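Local coordinates for protein endo alpha-1,4 polygalactosaminidase (Neosartorya fumigata, PDB 6OJ1) that hydrolyses alpha-1,4-linked galactosamine polymers internally, as a fungal glycoside hydrolase of family GH114 that disrupts microbial biofilms, at residues 241-249 / 269-277. Sequence-based numbering, arbitrary orientation.
With MAN (alpha-D-mannopyranose), chain B.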
loop_
_atom_site.group_PDB
_atom_site.type_symbol
_atom_site.label_atom_id
_atom_site.label_comp_id
_atom_site.label_asym_id
_atom_site.label_seq_id
_atom_site.Cartn_x
_atom_site.Cartn_y
_atom_site.Cartn_z
ATOM N N ASP A 241 -9.058 -3.517 -20.429
ATOM C CA ASP A 241 -7.696 -3.827 -20.838
ATOM C C ASP A 241 -7.238 -2.962 -22.008
ATOM O O ASP A 241 -6.253 -3.296 -22.676
ATOM C CB ASP A 241 -7.577 -5.317 -21.193
ATOM C CG ASP A 241 -7.714 -6.221 -19.980
ATOM O OD1 ASP A 241 -7.582 -5.721 -18.837
ATOM O OD2 ASP A 241 -7.955 -7.434 -20.169
ATOM N N LEU A 242 -7.939 -1.865 -22.274
ATOM C CA LEU A 242 -7.595 -0.985 -23.375
ATOM C C LEU A 242 -6.751 0.180 -22.869
ATOM O O LEU A 242 -6.639 0.427 -21.673
ATOM C CB LEU A 242 -8.861 -0.490 -24.071
ATOM C CG LEU A 242 -9.592 -1.626 -24.788
ATOM C CD1 LEU A 242 -10.962 -1.186 -25.259
ATOM C CD2 LEU A 242 -8.756 -2.120 -25.957
ATOM N N SER A 243 -6.141 0.901 -23.803
ATOM C CA SER A 243 -5.120 1.867 -23.439
ATOM C C SER A 243 -5.728 3.229 -23.104
ATOM O O SER A 243 -6.945 3.428 -23.113
ATOM C CB SER A 243 -4.095 1.998 -24.561
ATOM O OG SER A 243 -2.961 2.712 -24.099
ATOM N N VAL A 244 -4.859 4.186 -22.798
ATOM C CA VAL A 244 -5.270 5.562 -22.575
ATOM C C VAL A 244 -4.622 6.439 -23.639
ATOM O O VAL A 244 -3.703 6.026 -24.345
ATOM C CB VAL A 244 -4.913 6.057 -21.165
ATOM C CG1 VAL A 244 -5.667 5.238 -20.123
ATOM C CG2 VAL A 244 -3.408 5.954 -20.935
ATOM N N THR A 245 -5.119 7.665 -23.745
ATOM C CA THR A 245 -4.561 8.602 -24.702
ATOM C C THR A 245 -3.135 8.979 -24.309
ATOM O O THR A 245 -2.709 8.815 -23.161
ATOM C CB THR A 245 -5.420 9.861 -24.779
ATOM O OG1 THR A 245 -5.033 10.755 -23.730
ATOM C CG2 THR A 245 -6.887 9.509 -24.599
ATOM N N ALA A 246 -2.391 9.493 -25.290
ATOM C CA ALA A 246 -1.042 9.973 -25.010
ATOM C C ALA A 246 -1.069 11.113 -24.001
ATOM O O ALA A 246 -0.183 11.218 -23.141
ATOM C CB ALA A 246 -0.367 10.418 -26.306
ATOM N N SER A 247 -2.093 11.967 -24.081
ATOM C CA SER A 247 -2.219 13.092 -23.161
ATOM C C SER A 247 -2.456 12.616 -21.734
ATOM O O SER A 247 -1.831 13.115 -20.792
ATOM C CB SER A 247 -3.355 14.011 -23.618
ATOM O OG SER A 247 -3.978 14.634 -22.509
ATOM N N GLN A 248 -3.373 11.658 -21.555
ATOM C CA GLN A 248 -3.610 11.093 -20.229
ATOM C C GLN A 248 -2.367 10.388 -19.699
ATOM O O GLN A 248 -2.056 10.468 -18.504
ATOM C CB GLN A 248 -4.798 10.132 -20.275
ATOM C CG GLN A 248 -6.145 10.785 -20.006
ATOM C CD GLN A 248 -7.287 9.782 -20.036
ATOM O OE1 GLN A 248 -7.221 8.771 -20.735
ATOM N NE2 GLN A 248 -8.336 10.054 -19.269
ATOM N N LYS A 249 -1.645 9.685 -20.573
ATOM C CA LYS A 249 -0.404 9.045 -20.156
ATOM C C LYS A 249 0.627 10.083 -19.728
ATOM O O LYS A 249 1.314 9.910 -18.716
ATOM C CB LYS A 249 0.136 8.187 -21.293
ATOM C CG LYS A 249 1.292 7.302 -20.919
ATOM C CD LYS A 249 1.237 6.020 -21.722
ATOM C CE LYS A 249 2.473 5.180 -21.490
ATOM N NZ LYS A 249 2.370 3.828 -22.116
ATOM N N ASN A 269 -9.809 -0.690 -10.352
ATOM C CA ASN A 269 -10.028 -1.945 -9.643
ATOM C C ASN A 269 -8.729 -2.695 -9.357
ATOM O O ASN A 269 -8.768 -3.725 -8.679
ATOM C CB ASN A 269 -11.026 -2.846 -10.409
ATOM C CG ASN A 269 -10.484 -3.393 -11.731
ATOM O OD1 ASN A 269 -9.320 -3.194 -12.079
ATOM N ND2 ASN A 269 -11.346 -4.122 -12.474
ATOM N N LEU A 270 -7.592 -2.192 -9.847
ATOM C CA LEU A 270 -6.276 -2.792 -9.610
ATOM C C LEU A 270 -6.243 -4.273 -10.009
ATOM O O LEU A 270 -5.670 -5.120 -9.316
ATOM C CB LEU A 270 -5.837 -2.581 -8.156
ATOM C CG LEU A 270 -5.536 -1.109 -7.829
ATOM C CD1 LEU A 270 -5.259 -0.968 -6.295
ATOM C CD2 LEU A 270 -4.367 -0.582 -8.664
ATOM N N ASN A 271 -6.838 -4.587 -11.162
ATOM C CA ASN A 271 -6.683 -5.916 -11.747
ATOM C C ASN A 271 -5.337 -6.007 -12.479
ATOM O O ASN A 271 -4.457 -5.174 -12.247
ATOM C CB ASN A 271 -7.887 -6.243 -12.649
ATOM C CG ASN A 271 -8.006 -5.317 -13.872
ATOM O OD1 ASN A 271 -7.153 -4.463 -14.116
ATOM N ND2 ASN A 271 -9.066 -5.518 -14.661
ATOM N N ASN A 272 -5.142 -7.009 -13.354
ATOM C CA ASN A 272 -3.818 -7.225 -13.948
ATOM C C ASN A 272 -3.370 -6.052 -14.825
ATOM O O ASN A 272 -2.171 -5.733 -14.878
ATOM C CB ASN A 272 -3.801 -8.505 -14.807
ATOM C CG ASN A 272 -3.606 -9.796 -13.984
ATOM O OD1 ASN A 272 -2.843 -9.835 -13.023
ATOM N ND2 ASN A 272 -4.279 -10.870 -14.410
ATOM N N TRP A 273 -4.291 -5.436 -15.567
ATOM C CA TRP A 273 -3.894 -4.521 -16.638
ATOM C C TRP A 273 -2.975 -3.424 -16.117
ATOM O O TRP A 273 -3.220 -2.848 -15.059
ATOM C CB TRP A 273 -5.119 -3.876 -17.284
ATOM C CG TRP A 273 -4.742 -2.877 -18.335
ATOM C CD1 TRP A 273 -4.419 -3.139 -19.637
ATOM C CD2 TRP A 273 -4.627 -1.460 -18.169
ATOM N NE1 TRP A 273 -4.133 -1.967 -20.298
ATOM C CE2 TRP A 273 -4.242 -0.925 -19.413
ATOM C CE3 TRP A 273 -4.804 -0.594 -17.081
ATOM C CZ2 TRP A 273 -4.048 0.435 -19.610
ATOM C CZ3 TRP A 273 -4.611 0.761 -17.278
ATOM C CH2 TRP A 273 -4.228 1.263 -18.527
ATOM N N VAL A 274 -1.916 -3.125 -16.873
ATOM C CA VAL A 274 -0.979 -2.077 -16.467
ATOM C C VAL A 274 -0.297 -1.516 -17.704
ATOM O O VAL A 274 -0.049 -2.231 -18.678
ATOM C CB VAL A 274 0.056 -2.605 -15.438
ATOM C CG1 VAL A 274 0.852 -3.771 -16.003
ATOM C CG2 VAL A 274 0.998 -1.502 -14.971
ATOM N N GLU A 275 -0.007 -0.217 -17.673
ATOM C CA GLU A 275 0.889 0.391 -18.644
ATOM C C GLU A 275 1.997 1.110 -17.895
ATOM O O GLU A 275 1.817 1.539 -16.749
ATOM C CB GLU A 275 0.164 1.365 -19.578
ATOM C CG GLU A 275 -0.617 0.663 -20.668
ATOM C CD GLU A 275 -1.147 1.616 -21.721
ATOM O OE1 GLU A 275 -1.924 1.149 -22.576
ATOM O OE2 GLU A 275 -0.786 2.817 -21.698
ATOM N N TYR A 276 3.151 1.230 -18.546
ATOM C CA TYR A 276 4.296 1.918 -17.971
ATOM C C TYR A 276 4.618 3.156 -18.791
ATOM O O TYR A 276 4.278 3.252 -19.972
ATOM C CB TYR A 276 5.514 0.992 -17.889
ATOM C CG TYR A 276 5.274 -0.121 -16.909
ATOM C CD1 TYR A 276 5.576 0.040 -15.560
ATOM C CD2 TYR A 276 4.699 -1.310 -17.318
ATOM C CE1 TYR A 276 5.334 -0.976 -14.650
ATOM C CE2 TYR A 276 4.444 -2.329 -16.425
ATOM C CZ TYR A 276 4.754 -2.159 -15.091
ATOM O OH TYR A 276 4.516 -3.180 -14.204
ATOM N N CYS A 277 5.278 4.107 -18.144
ATOM C CA CYS A 277 5.662 5.344 -18.805
ATOM C C CYS A 277 6.729 5.070 -19.851
ATOM O O CYS A 277 7.622 4.252 -19.634
ATOM C CB CYS A 277 6.157 6.367 -17.778
ATOM S SG CYS A 277 4.916 6.775 -16.545
ATOM O OXT CYS A 277 6.711 5.645 -20.938
HETATM C C1 MAN B . -15.438 -7.096 -13.626
HETATM C C2 MAN B . -14.554 -6.415 -12.541
HETATM C C3 MAN B . -14.960 -4.947 -12.351
HETATM C C4 MAN B . -15.030 -4.209 -13.715
HETATM C C5 MAN B . -15.966 -4.982 -14.677
HETATM C C6 MAN B . -16.047 -4.378 -16.067
HETATM O O2 MAN B . -13.182 -6.389 -12.932
HETATM O O3 MAN B . -14.085 -4.275 -11.433
HETATM O O4 MAN B . -15.510 -2.874 -13.545
HETATM O O5 MAN B . -15.488 -6.343 -14.824
HETATM O O6 MAN B . -16.992 -5.140 -16.819
HETATM O O HOH W 1 -6.592 -7.097 -16.746
HETATM O O HOH W 2 -9.592 -5.022 -17.425
#
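The indole of Trp273 meets the backbone of Asp241 and Leu242, a worked example of an indole packed obliquely against the backbone of a loop. Leu242 O stands 3.0 Å above the ring plane, offset toward its rim, and comes within 3.3 Å of Trp273 CZ2; the same oxygen accepts from Lys234. With CG anti to the backbone N (chi1 177°), the indole reaches across toward 241-249. The carboxylate of Asp241 runs past the indole in the opposite sense, its plane only 17° from that of the ring, and OD1 stops 3.4 Å from Trp273 CB. Two waters donate to this one oxygen: one, at 2.6 Å from Asp241 OD1, accepts from Asn271 ND2, and the other accepts weakly from Trp273 N. Asn271 OD1, for its part, accepts a hydrogen bond from Asn267 ND2. In the GH114 (beta/alpha)-barrel, the short, weakly bonded strand at about 274-275 runs antiparallel to strand 261-266, the eighth of the parallel strands, and 241-249 leads into helix 246-253, which precedes that strand. Thr245 N-caps this helix, its OG1 accepting from Gln248 N in a nearly straight bond (175°). Further along, Glu275 extends its carboxylate to two partners: OE1 accepts from Ser243 OG at 2.4 Å, too short to be taken literally, while OE2 forms a weak, salt-bridging bond with Lys249 NZ at 3.3 Å. The lysine chain, bent at chi2, crosses Glu275 at about a right angle, and its NZ also donates weakly to Tyr276 O at 2.9 Å. Cys277, whose CA lies near Lys249 CE, ties the chain's C-terminus to the same helix through its disulfide with Cys253. At the other end, Asn269 closes an Asx turn onto Asn271 N and donates from ND2 to O3 of the glycan mannose, which Asn239 also holds.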